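Local coordinates for erythrocyte membrane protein 1 (Plasmodium falciparum, PDB 2XU0), which probably binds host cell-surface receptors through its Duffy-binding-like domains, this chain being the N-terminal segment and first such domain of a rosetting variant, at residues V334-R339 with S464-K468; C354-A360 with T469-V475. The protein carries 10 engineered substitutions. All coordinates share one frame; numbering follows the deposited sequence.

Contact 1: V334-R339 with S464-K468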
loop_
_atom_site.group_PDB
_atom_site.type_symbol
_atom_site.label_atom_id
_atom_site.label_comp_id
_atom_site.label_asym_id
_atom_site.label_seq_id
_atom_site.Cartn_x
_atom_site.Cartn_y
_atom_site.Cartn_z
ATOM N N VAL A 334 8.581 -23.134 -2.268
ATOM C CA VAL A 334 8.085 -24.371 -1.651
ATOM C C VAL A 334 8.028 -25.469 -2.729
ATOM O O VAL A 334 8.500 -26.589 -2.493
ATOM C CB VAL A 334 6.720 -24.164 -0.939
ATOM C CG1 VAL A 334 6.022 -25.489 -0.655
ATOM C CG2 VAL A 334 6.895 -23.348 0.339
ATOM N N LYS A 335 7.523 -25.116 -3.923
ATOM C CA LYS A 335 7.435 -26.052 -5.029
ATOM C C LYS A 335 8.825 -26.605 -5.415
ATOM O O LYS A 335 8.947 -27.819 -5.564
ATOM C CB LYS A 335 6.700 -25.451 -6.246
ATOM C CG LYS A 335 6.266 -26.526 -7.237
ATOM C CD LYS A 335 5.638 -25.995 -8.506
ATOM C CE LYS A 335 5.175 -27.171 -9.342
ATOM N NZ LYS A 335 4.287 -26.770 -10.469
ATOM N N LYS A 336 9.867 -25.752 -5.518
ATOM C CA LYS A 336 11.209 -26.247 -5.872
ATOM C C LYS A 336 11.818 -27.242 -4.872
ATOM O O LYS A 336 12.601 -28.094 -5.279
ATOM C CB LYS A 336 12.183 -25.133 -6.300
ATOM C CG LYS A 336 12.823 -24.337 -5.169
ATOM C CD LYS A 336 13.896 -23.372 -5.686
ATOM C CE LYS A 336 15.282 -23.976 -5.779
ATOM N NZ LYS A 336 16.277 -22.983 -6.264
ATOM N N GLU A 337 11.406 -27.176 -3.592
ATOM C CA GLU A 337 11.855 -28.092 -2.548
ATOM C C GLU A 337 10.912 -29.297 -2.359
ATOM O O GLU A 337 11.297 -30.241 -1.670
ATOM C CB GLU A 337 12.008 -27.350 -1.198
ATOM C CG GLU A 337 12.915 -26.125 -1.239
ATOM C CD GLU A 337 14.317 -26.345 -1.777
ATOM O OE1 GLU A 337 15.008 -27.271 -1.292
ATOM O OE2 GLU A 337 14.726 -25.579 -2.681
ATOM N N CYS A 338 9.682 -29.254 -2.929
ATOM C CA CYS A 338 8.666 -30.295 -2.723
ATOM C C CYS A 338 8.271 -31.116 -3.927
ATOM O O CYS A 338 7.943 -32.293 -3.768
ATOM C CB CYS A 338 7.428 -29.706 -2.047
ATOM S SG CYS A 338 7.741 -29.028 -0.401
ATOM N N ARG A 339 8.139 -30.464 -5.085
ATOM C CA ARG A 339 7.646 -31.107 -6.294
ATOM C C ARG A 339 8.438 -30.675 -7.509
ATOM O O ARG A 339 8.532 -29.481 -7.819
ATOM C CB ARG A 339 6.146 -30.795 -6.496
ATOM C CG ARG A 339 5.331 -31.935 -7.120
ATOM C CD ARG A 339 4.294 -32.442 -6.137
ATOM N NE ARG A 339 2.927 -32.067 -6.513
ATOM C CZ ARG A 339 1.904 -32.007 -5.663
ATOM N NH1 ARG A 339 2.085 -32.268 -4.373
ATOM N NH2 ARG A 339 0.695 -31.665 -6.093
ATOM N N SER A 464 0.400 -24.948 1.664
ATOM C CA SER A 464 0.566 -25.097 0.212
ATOM C C SER A 464 0.143 -26.518 -0.182
ATOM O O SER A 464 0.335 -27.452 0.602
ATOM C CB SER A 464 2.032 -24.913 -0.178
ATOM O OG SER A 464 2.225 -25.289 -1.535
ATOM N N GLU A 465 -0.389 -26.689 -1.405
ATOM C CA GLU A 465 -0.767 -28.008 -1.933
ATOM C C GLU A 465 0.447 -28.959 -1.983
ATOM O O GLU A 465 0.279 -30.159 -1.827
ATOM C CB GLU A 465 -1.433 -27.897 -3.324
ATOM C CG GLU A 465 -0.515 -27.456 -4.459
ATOM C CD GLU A 465 -1.049 -27.696 -5.859
ATOM O OE1 GLU A 465 -1.412 -28.853 -6.179
ATOM O OE2 GLU A 465 -1.066 -26.729 -6.653
ATOM N N TYR A 466 1.655 -28.407 -2.183
ATOM C CA TYR A 466 2.925 -29.141 -2.249
ATOM C C TYR A 466 3.348 -29.714 -0.899
ATOM O O TYR A 466 4.226 -30.566 -0.850
ATOM C CB TYR A 466 4.029 -28.260 -2.871
ATOM C CG TYR A 466 3.616 -27.704 -4.215
ATOM C CD1 TYR A 466 3.322 -28.553 -5.282
ATOM C CD2 TYR A 466 3.424 -26.337 -4.398
ATOM C CE1 TYR A 466 2.859 -28.055 -6.501
ATOM C CE2 TYR A 466 2.977 -25.825 -5.617
ATOM C CZ TYR A 466 2.692 -26.690 -6.665
ATOM O OH TYR A 466 2.273 -26.201 -7.881
ATOM N N CYS A 467 2.697 -29.266 0.180
ATOM C CA CYS A 467 2.954 -29.638 1.576
ATOM C C CYS A 467 1.988 -30.672 2.112
ATOM O O CYS A 467 2.187 -31.146 3.236
ATOM C CB CYS A 467 2.972 -28.392 2.461
ATOM S SG CYS A 467 4.221 -27.186 1.978
ATOM N N LYS A 468 0.932 -31.023 1.338
ATOM C CA LYS A 468 -0.053 -32.014 1.802
ATOM C C LYS A 468 0.624 -33.358 2.080
ATOM O O LYS A 468 1.728 -33.606 1.566
ATOM C CB LYS A 468 -1.202 -32.196 0.790
ATOM C CG LYS A 468 -2.133 -30.996 0.703
ATOM C CD LYS A 468 -3.189 -31.186 -0.375
ATOM C CE LYS A 468 -4.315 -30.185 -0.269
ATOM N NZ LYS A 468 -3.919 -28.825 -0.734
HETATM O O HOH W 1 4.716 -32.290 -3.060
#

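Contact 2: C354-A360 with T469-V475. Engineered in segment 354-360: Ala360 (natural residue Ser).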
loop_
_atom_site.group_PDB
_atom_site.type_symbol
_atom_site.label_atom_id
_atom_site.label_comp_id
_atom_site.label_asym_id
_atom_site.label_seq_id
_atom_site.Cartn_x
_atom_site.Cartn_y
_atom_site.Cartn_z
ATOM N N CYS A 354 7.041 -39.482 -1.425
ATOM C CA CYS A 354 5.786 -40.066 -1.905
ATOM C C CYS A 354 5.961 -41.166 -2.966
ATOM O O CYS A 354 5.085 -42.031 -3.100
ATOM C CB CYS A 354 4.809 -38.973 -2.342
ATOM S SG CYS A 354 4.456 -37.736 -1.055
ATOM N N THR A 355 7.134 -41.186 -3.642
ATOM C CA THR A 355 7.498 -42.207 -4.630
ATOM C C THR A 355 7.855 -43.553 -3.953
ATOM O O THR A 355 7.847 -44.598 -4.615
ATOM C CB THR A 355 8.586 -41.711 -5.618
ATOM O OG1 THR A 355 9.875 -41.739 -4.998
ATOM C CG2 THR A 355 8.295 -40.321 -6.188
ATOM N N GLN A 356 8.160 -43.524 -2.642
ATOM C CA GLN A 356 8.512 -44.720 -1.863
ATOM C C GLN A 356 7.700 -44.841 -0.555
ATOM O O GLN A 356 8.080 -45.614 0.333
ATOM C CB GLN A 356 10.016 -44.731 -1.557
ATOM C CG GLN A 356 10.886 -44.729 -2.806
ATOM C CD GLN A 356 12.339 -44.778 -2.450
ATOM O OE1 GLN A 356 12.883 -45.833 -2.077
ATOM N NE2 GLN A 356 12.993 -43.631 -2.565
ATOM N N THR A 357 6.579 -44.088 -0.446
ATOM C CA THR A 357 5.716 -44.068 0.745
ATOM C C THR A 357 4.314 -44.565 0.424
ATOM O O THR A 357 3.756 -44.238 -0.629
ATOM C CB THR A 357 5.727 -42.657 1.392
ATOM O OG1 THR A 357 7.062 -42.349 1.782
ATOM C CG2 THR A 357 4.806 -42.527 2.612
ATOM N N ASN A 358 3.755 -45.351 1.349
ATOM C CA ASN A 358 2.404 -45.885 1.272
ATOM C C ASN A 358 1.779 -45.772 2.662
ATOM O O ASN A 358 1.997 -46.637 3.516
ATOM C CB ASN A 358 2.409 -47.328 0.765
ATOM C CG ASN A 358 1.093 -47.759 0.175
ATOM O OD1 ASN A 358 0.055 -47.792 0.851
ATOM N ND2 ASN A 358 1.112 -48.108 -1.104
ATOM N N LEU A 359 1.037 -44.666 2.895
ATOM C CA LEU A 359 0.385 -44.382 4.177
ATOM C C LEU A 359 -0.714 -45.397 4.550
ATOM O O LEU A 359 -0.927 -45.657 5.740
ATOM C CB LEU A 359 -0.120 -42.925 4.249
ATOM C CG LEU A 359 0.917 -41.810 4.026
ATOM C CD1 LEU A 359 0.252 -40.465 3.931
ATOM C CD2 LEU A 359 1.939 -41.771 5.129
ATOM N N ALA A 360 -1.360 -46.004 3.530
ATOM C CA ALA A 360 -2.407 -47.022 3.661
ATOM C C ALA A 360 -1.901 -48.312 4.315
ATOM O O ALA A 360 -2.677 -49.004 4.972
ATOM C CB ALA A 360 -2.990 -47.335 2.294
ATOM N N THR A 469 -0.022 -34.208 2.920
ATOM C CA THR A 469 0.484 -35.554 3.228
ATOM C C THR A 469 0.486 -36.340 1.912
ATOM O O THR A 469 -0.337 -36.054 1.045
ATOM C CB THR A 469 -0.400 -36.263 4.281
ATOM O OG1 THR A 469 -1.745 -36.356 3.807
ATOM C CG2 THR A 469 -0.366 -35.587 5.640
ATOM N N CYS A 470 1.413 -37.301 1.747
ATOM C CA CYS A 470 1.496 -38.124 0.528
ATOM C C CYS A 470 0.136 -38.664 0.107
ATOM O O CYS A 470 -0.565 -39.193 0.978
ATOM C CB CYS A 470 2.465 -39.289 0.723
ATOM S SG CYS A 470 4.204 -38.830 0.656
ATOM N N PRO A 471 -0.171 -38.741 -1.219
ATOM C CA PRO A 471 -1.382 -39.476 -1.642
ATOM C C PRO A 471 -1.296 -40.904 -1.070
ATOM O O PRO A 471 -0.216 -41.488 -1.110
ATOM C CB PRO A 471 -1.296 -39.444 -3.171
ATOM C CG PRO A 471 -0.455 -38.248 -3.472
ATOM C CD PRO A 471 0.588 -38.254 -2.388
ATOM N N LEU A 472 -2.374 -41.380 -0.403
ATOM C CA LEU A 472 -2.503 -42.654 0.341
ATOM C C LEU A 472 -1.726 -43.891 -0.107
ATOM O O LEU A 472 -1.213 -44.618 0.750
ATOM C CB LEU A 472 -3.984 -43.049 0.574
ATOM C CG LEU A 472 -4.825 -42.155 1.489
ATOM C CD1 LEU A 472 -6.277 -42.557 1.421
ATOM C CD2 LEU A 472 -4.343 -42.223 2.945
ATOM N N TYR A 473 -1.716 -44.176 -1.421
ATOM C CA TYR A 473 -1.072 -45.373 -1.996
ATOM C C TYR A 473 0.269 -45.074 -2.691
ATOM O O TYR A 473 0.827 -45.948 -3.367
ATOM C CB TYR A 473 -2.061 -46.092 -2.947
ATOM C CG TYR A 473 -3.469 -46.141 -2.393
ATOM C CD1 TYR A 473 -4.481 -45.354 -2.939
ATOM C CD2 TYR A 473 -3.764 -46.880 -1.248
ATOM C CE1 TYR A 473 -5.768 -45.350 -2.395
ATOM C CE2 TYR A 473 -5.040 -46.873 -0.689
ATOM C CZ TYR A 473 -6.041 -46.112 -1.267
ATOM O OH TYR A 473 -7.291 -46.115 -0.695
ATOM N N GLY A 474 0.775 -43.856 -2.484
ATOM C CA GLY A 474 2.017 -43.371 -3.069
ATOM C C GLY A 474 1.869 -42.820 -4.471
ATOM O O GLY A 474 0.754 -42.727 -5.003
ATOM N N VAL A 475 3.004 -42.411 -5.066
ATOM C CA VAL A 475 3.062 -41.867 -6.429
ATOM C C VAL A 475 4.102 -42.596 -7.287
ATOM O O VAL A 475 5.120 -43.054 -6.771
ATOM C CB VAL A 475 3.201 -40.312 -6.539
ATOM C CG1 VAL A 475 2.075 -39.579 -5.815
ATOM C CG2 VAL A 475 4.563 -39.815 -6.069
#

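Contact 1: V334-R339 with S464-K468
Lys335 lays its aliphatic chain across one face of the Tyr466 ring, and the two cross at a slant rather than running side by side. Lys335 sends CG away from its backbone N (chi1 -164°) and stays extended beyond it, which carries its methylenes over that face: CG stands 3.7 Å from the centroid of the Tyr466 ring, a CH-pi contact nearly on the ring normal. At the far end Lys335 NZ gives a weak hydrogen bond to Tyr466 OH. The opposite face of the same ring is covered by CG of its neighbour Glu465, so the ring is sandwiched between two aliphatic chains.

Arg339 NE lies at the edge of the ring, near its plane, 3.7 Å from Tyr466 CD1. The guanidinium stands steeply against the phenol, the planes 77° apart, with Tyr466 CD1 pointing at the guanidinium face. Arg339 NH2 also makes a long salt bridge to Glu465 OE1, at 3.5 Å, the two flat groups almost perpendicular. Water 1 accepts from Arg339 NH1 and sits within hydrogen-bonding distance of Tyr466 O, though it has other acceptors to choose from.

Deeper in, Val334 CG1 packs 3.6 Å from Cys467 SG, and Cys338 CB rests 3.8 Å from Tyr466 CB. Ser464 OG accepts from Tyr466 N in an ST turn that leads into the short 3-10 segment. The disulfides Cys338-Cys373 and Cys467-Cys377 anchor both cysteines to helix 371-407. The contact joins the end of helix 311-338 to the 3-10 turn after helix 457-460, in the helical C-terminal subdomain of the Duffy-binding-like domain.

Contact 2: C354-A360 with T469-V475
Two irregular backbones run antiparallel here, joined by hydrogen bonds from Val475 N to Cys354 O and from Ala360 N to Leu472 O, while residues 471-474 fold into a type I beta turn closed by Gly474 N to Pro471 O. This turn and the cross-loop disulfide Cys354-Cys470 belong to the C-terminal subdomain of the Duffy-binding-like domain. The chi3 of the disulfide, -88°, is close to the relaxed right-angle value.

Around the bridge the packing is apolar. Cys354 CB meets Val475 CG2 at 3.8 Å, and Thr355 CG2 comes equally near that methyl. Val475 holds CG2 between its backbone N and carbonyl carbon, the branch turned to the other loop. The Thr355 hydroxyl takes no part in this, being hydrogen-bonded to Asp353. Next along, Thr355 CA approaches Val475 O in a nearly straight C-H...O contact.

At the other end Leu359 reaches across to the 469-475 segment with CD1, 3.3 Å from Cys470 O and also against Cys470 CB. Asn358 turns its amide toward the beta turn, where ND2 lies 3.1 Å from Tyr473 O at an angle too poor for a hydrogen bond; that carbonyl accepts a hydrogen bond from Asn486 ND2. Gly474 passes close against the 354-360 loop with a positive phi of 84°, its CA 3.1 Å from Thr357 O, and the two backbones are close-packed there. Tyr346 of strand 345-346 flanks Cys354, Pro471 and Val475. The last touch is made by the engineered Ala360, whose CB sits 3.6 Å from Tyr473 CE2, obliquely to the ring.

Contact 1 and contact 2 are successive footholds of one continuous run of chain: residues 464-468 lead straight into 469-475, and the centres of the two contacts are about 15 Å apart. The partners come in the same order along the chain, so the segment 464-475 first meets the end of helix 311-338 and then the loop that follows strand 345-346. Both contacts lie on the same side of the chain's centre, about 29 and 43 Å from it, and both are away from the magnesium and proline sites. They differ in how they are held: contact 2 has a covalent tie between its own segments, and contact 1 does not.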